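Translation initiation factor eIF2B subunit epsilon (Schizosaccharomyces pombe, PDB 5B04) is a component of the eIF2B complex, which catalyses the exchange of GDP for GTP on the gamma subunit of the eukaryotic initiation factor 2 complex. Local coordinates at residues 119-125 / 222-228; 130-134 / 291-295; 326-332 / 344-350; 406-412 / 431-436. All coordinates share one frame; numbering follows the deposited sequence.

The four contacts run through two domains, showing how one chain combines an interlaced fold with a repetitive one. Contact 1 lies in the nucleotidyltransferase-like domain; contact 2 ties strand 130-132 of that domain to the loop 291-295 that leads toward the left-handed beta-helix. Their segments alternate along the chain, and Ile223 CD1 packs on Val130 CG1 although the centres are about 20 Å apart. Contacts 3 and 4 follow in series, centres about 25 Å apart: contact 3 stacks two neighbouring coils, while in contact 4 the tail 431-436 packs on 407-408, the last strand of one of the helix's sheets. Contact 2 lies about 22 Å from contact 3, centre to centre.

Contact 1. Residues 119-125 / 222-228; sequences ITSDFIL and QIDICSN
Phe123 and Cys226 face each other as an antiparallel hydrogen-bonded pair in the mixed central sheet of the nucleotidyltransferase domain, which belongs to the GT-A class. Strand 123-127 runs parallel to strand 19-23 on one flank and antiparallel to strand 212-226 on the other, so this seam is where the sheet changes from parallel to antiparallel. Phe123 N donates to Cys226 O and Cys226 N returns a bond to Phe123 O, while Leu125 N reaches Asp224 O at 2.9 Å; the reverse bond from Asp224 N is weak.

The side chains fit as bumps against flat surfaces. The Phe123 ring, its CG between the backbone N and the carbonyl carbon (chi1 65°), lies over its cross-strand neighbour. Cys226 CB sits over one face as a CH-pi contact, 3.7 Å from the ring centroid of Phe123, and Ile119 CD1 lies over the opposite face toward the rim, which leaves the ring sandwiched. The sulfur stands obliquely to the ring, and Cys226 SG is 4.3 Å from Leu125 CB, extending the same layer. Asp224 shares this face, and its carboxylate forms a salt bridge with Arg244.

On the other face Ile124 and Ile225 lie side by side and point the same way, with helix 137-147 packing on Ile225. Ile124 offers two branches: CG2 approaches Ile223 CG2, forming a shallow shoulder beside the pair, and Ile124 CG1 meets the terminal Ile225 CD1 at 3.7 Å.

Contact 2. Residues 130-134 / 291-295; sequences VVSNV and WVYPF
The side-chain amide of Asn133 reaches into the loop 291-295 and grips its backbone. Asn133 ND2 donates to Tyr293 O at 2.9 Å in a nearly straight bond (165°), with the acceptor close to the amide plane. A second, weak bond runs from Asn133 ND2 to Trp291 O, also at 2.9 Å but bent. One NH2 group serves two carbonyls that flank Val292. With CG between the backbone N and the carbonyl carbon (chi1 50°), the amide is carried toward these acceptors.

The intervening carbonyl is satisfied within the loop, Val292 O accepting from Phe295 N in a turn containing the cis peptide bond before Pro294. Apolar groups fill in around the grip: Val292 CG1 packs against the Ser132-Asn133 peptide, 3.8 Å from Asn133 N, and the Phe295 ring turns its edge to Ser132 O. Ser132 OG is engaged twice, accepting from Val134 N in an ST turn and bonding to Tyr270 O. Tyr360 of the eIF2B beta subunit bonds to Tyr293 OH, Ser338 of that subunit gives Trp291 O another weak bond, and its Phe345 meets Trp291 edge-to-face. An uncharged, directional amide thus ties segment 130-134 to a loop that also takes part in the beta-subunit interface.

Contact 3. Residues 326-332 / 344-350; sequences IIKARTL and VVANTII
Backbone bonds join Ile326 to Val345 and Leu332 to Ile350, pairing the two segments in parallel at both ends. Val345 N donates to Ile326 O in the carbonyl plane, and Val345 O accepts from Lys328 N at 2.8 Å. Leu332 N donates to Thr348 O at 3.0 Å and Leu332 O receives Ile350 N. Between these two short runs the register slips by one residue, and the chain turns a corner in each segment.

This is the geometry of a left-handed parallel beta-helix, the LbH domain of the epsilon subunit: each segment forms part of one coil, and the next coil repeats the path directly alongside it. The corner holds weaker polar contacts. Asn347 N donates weakly to both Ala329 O and Thr331 OG1, the latter at 3.1 Å. The Thr331 hydroxyl also has the Val345 and Lys328 carbonyls within weak reach. A valine in place of Thr331 would probably leave Asn347 N with only the bent bond to Ala329 O and cost those carbonyls their link.

Apolar carbons pack between equivalent positions of the two coils. Ile326 and Val344 lie side by side, with Ile326 CG1 3.6 Å from Val344 CG2. On the other face Ile327 CG2, anti to the carbonyl carbon (chi1 52° for CG1), rests on Val345 CB. Lys328 adds only its aliphatic chain, Lys328 CB touching Ala346 CB at 3.6 Å and Lys328 CE passing Val344 CG1 at 3.9 Å. Past the corner Leu332 CD2 packs on Ile349 CG2 at 3.8 Å, with helix 277-288 lying against Ile349.

Contact 4. Residues 406-412 / 431-436; sequences VVIGDNT and LNDPSL
Thr412 packs on Pro434 and Ser435, and Ile408 on Ser435, by van der Waals contact. Ile408 bends its terminal methyl around to the tail, bringing Ile408 CD1 to 3.7 Å from Ser435 CB. Thr412 uses both branches: the methyl CG2 lies against the Ser435 carbonyl, while Thr412 OG1 passes Pro434 CB at 3.8 Å, the two side chains crossing at about a right angle. At the other end Val407 CB approaches Leu431 CG at 4.2 Å, although the backbone there is modelled too close to be trusted.

No polar bond crosses between the segments; the firmer one lies inside 406-412. Thr412 OG1, placed beside its backbone N (chi1 -45°), donates to Gly409 O at 2.6 Å from well above the carbonyl plane, spanning the turn. With an alanine in place of Thr412, lacking hydroxyl and methyl, Gly409 O would probably be left without its mate and a gap opened beside the Ser435 carbonyl. Asp410 and Asn411 reach back weakly to Asn392 and Asn393 of the preceding coil.

Strand 407-408 is the last of its parallel sheet within the chain, and the segment 431-436 settles along that end, as chain following the final coil of a left-handed beta-helix may do.

Contact 1. Residues 119-125 / 222-228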
# COMPACT_ATOMS: atom_id res chain seq x y z
N ILE I 119 56.98 0.58 -40.06
CA ILE I 119 55.91 1.44 -39.57
C ILE I 119 54.97 1.92 -40.67
O ILE I 119 55.37 2.61 -41.60
CB ILE I 119 56.48 2.66 -38.83
CG1 ILE I 119 57.14 2.22 -37.52
CG2 ILE I 119 55.37 3.67 -38.54
CD1 ILE I 119 56.22 1.42 -36.62
N THR I 120 53.71 1.55 -40.54
CA THR I 120 52.68 2.08 -41.38
C THR I 120 51.88 2.91 -40.41
O THR I 120 52.01 2.75 -39.21
CB THR I 120 51.96 0.95 -42.09
OG1 THR I 120 52.93 0.00 -42.53
CG2 THR I 120 51.20 1.49 -43.26
N SER I 121 51.07 3.84 -40.91
CA SER I 121 50.20 4.60 -40.04
C SER I 121 50.65 5.30 -38.79
O SER I 121 51.69 5.90 -38.78
CB SER I 121 49.05 3.65 -39.79
OG SER I 121 49.48 2.65 -38.89
N ASP I 122 49.86 5.20 -37.74
CA ASP I 122 50.25 5.73 -36.45
C ASP I 122 50.38 4.50 -35.60
O ASP I 122 49.65 3.55 -35.77
CB ASP I 122 49.20 6.56 -35.76
CG ASP I 122 48.56 7.53 -36.67
OD1 ASP I 122 47.89 7.09 -37.61
OD2 ASP I 122 48.74 8.73 -36.47
N PHE I 123 51.32 4.53 -34.68
CA PHE I 123 51.57 3.41 -33.80
C PHE I 123 51.64 3.80 -32.33
O PHE I 123 51.96 4.94 -31.99
CB PHE I 123 52.89 2.78 -34.25
CG PHE I 123 54.09 3.66 -34.07
CD1 PHE I 123 54.40 4.64 -35.00
CD2 PHE I 123 54.92 3.50 -32.97
CE1 PHE I 123 55.51 5.45 -34.83
CE2 PHE I 123 56.03 4.30 -32.80
CZ PHE I 123 56.32 5.28 -33.73
N ILE I 124 51.32 2.84 -31.47
CA ILE I 124 51.37 3.05 -30.03
C ILE I 124 52.72 2.60 -29.48
O ILE I 124 53.07 1.42 -29.57
CB ILE I 124 50.24 2.30 -29.32
CG1 ILE I 124 48.88 2.81 -29.81
CG2 ILE I 124 50.36 2.46 -27.81
CD1 ILE I 124 47.73 1.88 -29.52
N LEU I 125 53.47 3.54 -28.91
CA LEU I 125 54.80 3.24 -28.39
C LEU I 125 54.78 3.10 -26.87
O LEU I 125 54.38 4.02 -26.16
CB LEU I 125 55.79 4.32 -28.81
CG LEU I 125 57.22 4.16 -28.29
CD1 LEU I 125 57.80 2.82 -28.71
CD2 LEU I 125 58.09 5.30 -28.78
N GLN I 222 53.27 7.60 -20.02
CA GLN I 222 54.21 7.36 -21.11
C GLN I 222 53.67 6.33 -22.10
O GLN I 222 54.42 5.53 -22.66
CB GLN I 222 55.57 6.93 -20.56
CG GLN I 222 56.13 7.89 -19.52
CD GLN I 222 57.61 8.18 -19.72
OE1 GLN I 222 58.27 7.54 -20.53
NE2 GLN I 222 58.12 9.15 -18.98
N ILE I 223 52.35 6.35 -22.28
CA ILE I 223 51.70 5.64 -23.36
C ILE I 223 51.47 6.64 -24.49
O ILE I 223 50.65 7.54 -24.36
CB ILE I 223 50.37 5.00 -22.93
CG1 ILE I 223 50.60 3.97 -21.83
CG2 ILE I 223 49.67 4.37 -24.13
CD1 ILE I 223 49.34 3.24 -21.41
N ASP I 224 52.21 6.49 -25.58
CA ASP I 224 52.25 7.54 -26.59
C ASP I 224 51.74 7.09 -27.96
O ASP I 224 52.13 6.05 -28.48
CB ASP I 224 53.68 8.07 -26.72
CG ASP I 224 54.16 8.75 -25.45
OD1 ASP I 224 53.35 9.48 -24.83
OD2 ASP I 224 55.33 8.55 -25.07
N ILE I 225 50.87 7.91 -28.54
CA ILE I 225 50.41 7.73 -29.90
C ILE I 225 51.32 8.50 -30.84
O ILE I 225 51.42 9.72 -30.74
CB ILE I 225 48.95 8.21 -30.09
CG1 ILE I 225 48.07 7.73 -28.94
CG2 ILE I 225 48.41 7.75 -31.44
CD1 ILE I 225 47.89 6.23 -28.88
N CYS I 226 51.98 7.80 -31.76
CA CYS I 226 52.97 8.44 -32.62
C CYS I 226 52.58 8.39 -34.10
O CYS I 226 51.84 7.50 -34.52
CB CYS I 226 54.33 7.78 -32.43
SG CYS I 226 55.08 8.10 -30.82
N SER I 227 53.09 9.34 -34.87
CA SER I 227 52.79 9.43 -36.30
C SER I 227 53.82 8.68 -37.14
O SER I 227 54.74 8.05 -36.61
CB SER I 227 52.73 10.89 -36.74
OG SER I 227 53.93 11.57 -36.40
N ASN I 228 53.66 8.74 -38.46
CA ASN I 228 54.58 8.11 -39.39
C ASN I 228 56.00 8.68 -39.30
O ASN I 228 56.98 7.96 -39.49
CB ASN I 228 54.08 8.25 -40.83
CG ASN I 228 53.15 7.13 -41.24
OD1 ASN I 228 53.39 5.97 -40.93
ND2 ASN I 228 52.08 7.48 -41.94

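Contact 2. Residues 130-134 / 291-295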
# COMPACT_ATOMS: atom_id res chain seq x y z
N VAL I 130 52.41 -2.17 -19.55
CA VAL I 130 51.35 -1.33 -19.02
C VAL I 130 50.19 -2.15 -18.46
O VAL I 130 49.93 -3.27 -18.90
CB VAL I 130 50.80 -0.37 -20.09
CG1 VAL I 130 51.91 0.48 -20.66
CG2 VAL I 130 50.09 -1.14 -21.19
N VAL I 131 49.51 -1.58 -17.48
CA VAL I 131 48.26 -2.12 -16.98
C VAL I 131 47.19 -1.03 -17.12
O VAL I 131 47.27 0.02 -16.49
CB VAL I 131 48.37 -2.57 -15.51
CG1 VAL I 131 49.10 -3.90 -15.42
CG2 VAL I 131 49.10 -1.52 -14.68
N SER I 132 46.21 -1.28 -17.98
CA SER I 132 45.21 -0.25 -18.25
C SER I 132 43.93 -0.79 -18.87
O SER I 132 43.96 -1.68 -19.71
CB SER I 132 45.81 0.82 -19.17
OG SER I 132 44.90 1.88 -19.36
N ASN I 133 42.81 -0.23 -18.43
CA ASN I 133 41.52 -0.51 -19.04
C ASN I 133 41.06 0.69 -19.86
O ASN I 133 39.90 0.76 -20.26
CB ASN I 133 40.48 -0.87 -17.97
CG ASN I 133 40.44 0.14 -16.84
OD1 ASN I 133 41.14 1.15 -16.86
ND2 ASN I 133 39.63 -0.14 -15.83
N VAL I 134 41.98 1.62 -20.09
CA VAL I 134 41.70 2.80 -20.91
C VAL I 134 41.57 2.43 -22.38
O VAL I 134 42.52 1.94 -22.99
CB VAL I 134 42.80 3.87 -20.76
CG1 VAL I 134 42.64 4.95 -21.82
CG2 VAL I 134 42.78 4.48 -19.37
N TRP I 291 40.15 -1.47 -9.85
CA TRP I 291 40.41 -0.28 -10.67
C TRP I 291 40.64 -0.58 -12.15
O TRP I 291 40.32 0.25 -13.01
CB TRP I 291 41.62 0.48 -10.12
CG TRP I 291 41.33 1.24 -8.87
CD1 TRP I 291 41.69 0.90 -7.60
CD2 TRP I 291 40.60 2.47 -8.76
NE1 TRP I 291 41.24 1.84 -6.71
CE2 TRP I 291 40.57 2.81 -7.40
CE3 TRP I 291 39.98 3.31 -9.69
CZ2 TRP I 291 39.94 3.97 -6.94
CZ3 TRP I 291 39.36 4.45 -9.23
CH2 TRP I 291 39.34 4.77 -7.87
N VAL I 292 41.19 -1.74 -12.47
CA VAL I 292 41.52 -2.07 -13.85
C VAL I 292 40.50 -3.04 -14.45
O VAL I 292 40.81 -3.77 -15.38
CB VAL I 292 42.94 -2.66 -13.97
CG1 VAL I 292 43.52 -2.38 -15.35
CG2 VAL I 292 43.84 -2.07 -12.89
N TYR I 293 39.28 -3.04 -13.91
CA TYR I 293 38.20 -3.87 -14.42
C TYR I 293 38.00 -3.62 -15.91
O TYR I 293 38.05 -2.47 -16.36
CB TYR I 293 36.91 -3.60 -13.64
CG TYR I 293 35.78 -4.55 -13.95
CD1 TYR I 293 35.71 -5.80 -13.35
CD2 TYR I 293 34.78 -4.21 -14.86
CE1 TYR I 293 34.68 -6.67 -13.63
CE2 TYR I 293 33.75 -5.08 -15.15
CZ TYR I 293 33.70 -6.31 -14.53
OH TYR I 293 32.68 -7.18 -14.82
N PRO I 294 37.76 -4.68 -16.70
CA PRO I 294 37.55 -6.09 -16.33
C PRO I 294 38.82 -6.87 -16.04
O PRO I 294 38.74 -8.07 -15.77
CB PRO I 294 36.85 -6.66 -17.55
CG PRO I 294 37.42 -5.89 -18.68
CD PRO I 294 37.63 -4.49 -18.16
N PHE I 295 39.98 -6.22 -16.10
CA PHE I 295 41.24 -6.93 -15.88
C PHE I 295 41.45 -7.16 -14.39
O PHE I 295 42.20 -6.43 -13.73
CB PHE I 295 42.40 -6.15 -16.49
CG PHE I 295 42.21 -5.84 -17.95
CD1 PHE I 295 41.57 -6.75 -18.78
CD2 PHE I 295 42.64 -4.64 -18.48
CE1 PHE I 295 41.39 -6.48 -20.12
CE2 PHE I 295 42.45 -4.36 -19.82
CZ PHE I 295 41.82 -5.28 -20.64

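Contact 3. Residues 326-332 / 344-350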
# COMPACT_ATOMS: atom_id res chain seq x y z
N ILE I 326 43.25 -17.92 9.37
CA ILE I 326 42.53 -16.70 9.03
C ILE I 326 43.28 -15.90 7.97
O ILE I 326 44.46 -15.59 8.12
CB ILE I 326 42.25 -15.83 10.29
CG1 ILE I 326 43.54 -15.37 10.96
CG2 ILE I 326 41.40 -16.60 11.29
CD1 ILE I 326 43.32 -14.47 12.16
N ILE I 327 42.59 -15.60 6.88
CA ILE I 327 43.17 -14.80 5.81
C ILE I 327 42.43 -13.46 5.70
O ILE I 327 41.23 -13.42 5.43
CB ILE I 327 43.15 -15.55 4.46
CG1 ILE I 327 41.76 -16.08 4.13
CG2 ILE I 327 44.14 -16.70 4.49
CD1 ILE I 327 41.62 -16.58 2.71
N LYS I 328 43.15 -12.38 5.93
CA LYS I 328 42.54 -11.06 6.01
C LYS I 328 42.37 -10.43 4.63
O LYS I 328 42.46 -11.11 3.61
CB LYS I 328 43.35 -10.15 6.93
CG LYS I 328 43.53 -10.72 8.33
CD LYS I 328 44.07 -9.70 9.31
CE LYS I 328 44.12 -10.28 10.72
NZ LYS I 328 44.51 -9.26 11.73
N ALA I 329 42.11 -9.12 4.61
CA ALA I 329 41.71 -8.43 3.39
C ALA I 329 42.84 -8.30 2.36
O ALA I 329 44.02 -8.38 2.70
CB ALA I 329 41.17 -7.05 3.74
N ARG I 330 42.44 -8.10 1.11
CA ARG I 330 43.35 -7.90 -0.01
C ARG I 330 44.35 -9.04 -0.16
O ARG I 330 45.54 -8.82 -0.37
CB ARG I 330 44.09 -6.56 0.15
CG ARG I 330 43.16 -5.36 0.20
CD ARG I 330 43.48 -4.34 -0.88
NE ARG I 330 44.40 -3.30 -0.41
CZ ARG I 330 44.67 -2.18 -1.08
NH1 ARG I 330 44.08 -1.95 -2.24
NH2 ARG I 330 45.52 -1.30 -0.58
N THR I 331 43.85 -10.27 -0.07
CA THR I 331 44.69 -11.46 -0.19
C THR I 331 44.29 -12.31 -1.39
O THR I 331 43.11 -12.62 -1.58
CB THR I 331 44.62 -12.32 1.09
OG1 THR I 331 45.33 -11.66 2.15
CG2 THR I 331 45.23 -13.69 0.86
N LEU I 332 45.28 -12.68 -2.20
CA LEU I 332 45.05 -13.52 -3.36
C LEU I 332 45.76 -14.86 -3.19
O LEU I 332 46.94 -14.91 -2.85
CB LEU I 332 45.53 -12.82 -4.63
CG LEU I 332 45.28 -13.48 -5.99
CD1 LEU I 332 45.07 -12.41 -7.05
CD2 LEU I 332 46.44 -14.38 -6.39
N VAL I 344 48.14 -16.65 9.71
CA VAL I 344 47.49 -15.40 9.35
C VAL I 344 48.10 -14.79 8.09
O VAL I 344 49.25 -14.37 8.09
CB VAL I 344 47.57 -14.37 10.48
CG1 VAL I 344 46.80 -13.11 10.11
CG2 VAL I 344 47.04 -14.96 11.78
N VAL I 345 47.31 -14.76 7.02
CA VAL I 345 47.76 -14.19 5.75
C VAL I 345 46.98 -12.92 5.43
O VAL I 345 45.76 -12.95 5.27
CB VAL I 345 47.61 -15.19 4.60
CG1 VAL I 345 48.28 -14.66 3.35
CG2 VAL I 345 48.20 -16.54 4.99
N ALA I 346 47.69 -11.79 5.34
CA ALA I 346 47.02 -10.50 5.15
C ALA I 346 47.73 -9.63 4.12
O ALA I 346 48.93 -9.38 4.22
CB ALA I 346 46.93 -9.77 6.48
N ASN I 347 46.97 -9.16 3.13
CA ASN I 347 47.46 -8.23 2.12
C ASN I 347 48.59 -8.81 1.25
O ASN I 347 49.40 -8.08 0.70
CB ASN I 347 47.93 -6.92 2.78
CG ASN I 347 48.08 -5.78 1.79
OD1 ASN I 347 47.42 -5.75 0.75
ND2 ASN I 347 48.96 -4.84 2.11
N THR I 348 48.62 -10.14 1.13
CA THR I 348 49.65 -10.78 0.31
C THR I 348 49.07 -11.46 -0.92
O THR I 348 47.89 -11.79 -0.96
CB THR I 348 50.45 -11.82 1.11
OG1 THR I 348 49.77 -13.08 1.08
CG2 THR I 348 50.64 -11.38 2.55
N ILE I 349 49.93 -11.68 -1.91
CA ILE I 349 49.56 -12.42 -3.11
C ILE I 349 50.32 -13.74 -3.16
O ILE I 349 51.54 -13.77 -3.01
CB ILE I 349 49.83 -11.60 -4.38
CG1 ILE I 349 48.96 -10.34 -4.41
CG2 ILE I 349 49.59 -12.44 -5.63
CD1 ILE I 349 49.28 -9.40 -5.54
N ILE I 350 49.59 -14.83 -3.37
CA ILE I 350 50.19 -16.16 -3.35
C ILE I 350 49.94 -16.90 -4.66
O ILE I 350 48.80 -17.04 -5.11
CB ILE I 350 49.64 -17.00 -2.19
CG1 ILE I 350 49.93 -16.31 -0.85
CG2 ILE I 350 50.25 -18.40 -2.20
CD1 ILE I 350 49.29 -16.98 0.34

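Contact 4. Residues 406-412 / 431-436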
# COMPACT_ATOMS: atom_id res chain seq x y z
N VAL I 406 66.04 -20.31 -4.33
CA VAL I 406 66.71 -20.07 -3.05
C VAL I 406 66.04 -20.81 -1.90
O VAL I 406 64.82 -20.75 -1.73
CB VAL I 406 66.76 -18.56 -2.72
CG1 VAL I 406 67.32 -18.34 -1.33
CG2 VAL I 406 67.57 -17.82 -3.76
N VAL I 407 66.84 -21.51 -1.11
CA VAL I 407 66.34 -22.22 0.06
C VAL I 407 66.88 -21.61 1.35
O VAL I 407 68.09 -21.58 1.58
CB VAL I 407 66.71 -23.72 0.01
CG1 VAL I 407 66.38 -24.39 1.34
CG2 VAL I 407 66.00 -24.41 -1.14
N ILE I 408 65.97 -21.13 2.19
CA ILE I 408 66.35 -20.55 3.48
C ILE I 408 66.25 -21.60 4.58
O ILE I 408 65.22 -22.26 4.73
CB ILE I 408 65.47 -19.35 3.84
CG1 ILE I 408 65.58 -18.26 2.77
CG2 ILE I 408 65.85 -18.79 5.20
CD1 ILE I 408 66.95 -17.64 2.66
N GLY I 409 67.32 -21.76 5.35
CA GLY I 409 67.36 -22.75 6.40
C GLY I 409 66.61 -22.33 7.65
O GLY I 409 66.25 -21.17 7.80
N ASP I 410 66.38 -23.29 8.54
CA ASP I 410 65.62 -23.05 9.77
C ASP I 410 66.30 -22.01 10.66
O ASP I 410 67.52 -21.87 10.66
CB ASP I 410 65.44 -24.35 10.55
CG ASP I 410 64.54 -25.34 9.83
OD1 ASP I 410 64.37 -25.21 8.60
OD2 ASP I 410 64.01 -26.25 10.49
N ASN I 411 65.47 -21.28 11.41
CA ASN I 411 65.94 -20.29 12.38
C ASN I 411 66.83 -19.21 11.77
O ASN I 411 67.81 -18.78 12.38
CB ASN I 411 66.67 -20.99 13.52
CG ASN I 411 65.94 -22.21 14.02
OD1 ASN I 411 66.25 -23.34 13.63
ND2 ASN I 411 64.95 -22.01 14.89
N THR I 412 66.48 -18.78 10.56
CA THR I 412 67.27 -17.79 9.84
C THR I 412 66.51 -16.48 9.69
O THR I 412 65.30 -16.48 9.46
CB THR I 412 67.69 -18.29 8.45
OG1 THR I 412 68.16 -19.64 8.55
CG2 THR I 412 68.78 -17.42 7.86
N LEU I 431 71.06 -20.20 -1.68
CA LEU I 431 70.66 -21.50 -1.17
C LEU I 431 70.51 -22.27 0.14
O LEU I 431 69.81 -21.85 1.04
CB LEU I 431 71.08 -22.50 -2.22
CG LEU I 431 70.19 -23.73 -2.26
CD1 LEU I 431 69.63 -23.93 -3.65
CD2 LEU I 431 70.97 -24.95 -1.84
N ASN I 432 71.21 -23.39 0.18
CA ASN I 432 71.53 -24.13 1.38
C ASN I 432 71.67 -23.82 2.80
O ASN I 432 72.70 -23.37 3.22
CB ASN I 432 73.07 -23.96 1.46
CG ASN I 432 73.81 -25.24 1.87
OD1 ASN I 432 74.42 -25.30 2.94
ND2 ASN I 432 73.75 -26.27 1.03
N ASP I 433 70.64 -24.13 3.57
CA ASP I 433 70.68 -23.93 5.01
C ASP I 433 71.39 -24.50 6.22
O ASP I 433 71.80 -25.63 6.17
CB ASP I 433 69.44 -24.71 5.19
CG ASP I 433 69.66 -26.14 5.02
OD1 ASP I 433 69.54 -26.61 3.87
OD2 ASP I 433 70.03 -26.77 6.02
N PRO I 434 71.46 -23.78 7.43
CA PRO I 434 70.95 -22.39 7.37
C PRO I 434 71.46 -21.37 6.37
O PRO I 434 72.64 -21.21 6.29
CB PRO I 434 71.24 -21.86 8.76
CG PRO I 434 71.48 -23.05 9.59
CD PRO I 434 72.36 -23.84 8.72
N SER I 435 70.59 -20.64 5.67
CA SER I 435 71.04 -19.72 4.61
C SER I 435 71.63 -18.40 5.01
O SER I 435 71.60 -18.03 6.16
CB SER I 435 70.02 -19.50 3.53
OG SER I 435 70.67 -18.77 2.51
N LEU I 436 72.22 -17.70 4.06
CA LEU I 436 73.24 -16.72 4.40
C LEU I 436 72.75 -15.87 5.52
O LEU I 436 71.63 -15.45 5.50
CB LEU I 436 73.55 -15.83 3.20
CG LEU I 436 73.10 -14.36 3.14
CD1 LEU I 436 73.79 -13.56 4.22
CD2 LEU I 436 73.35 -13.75 1.79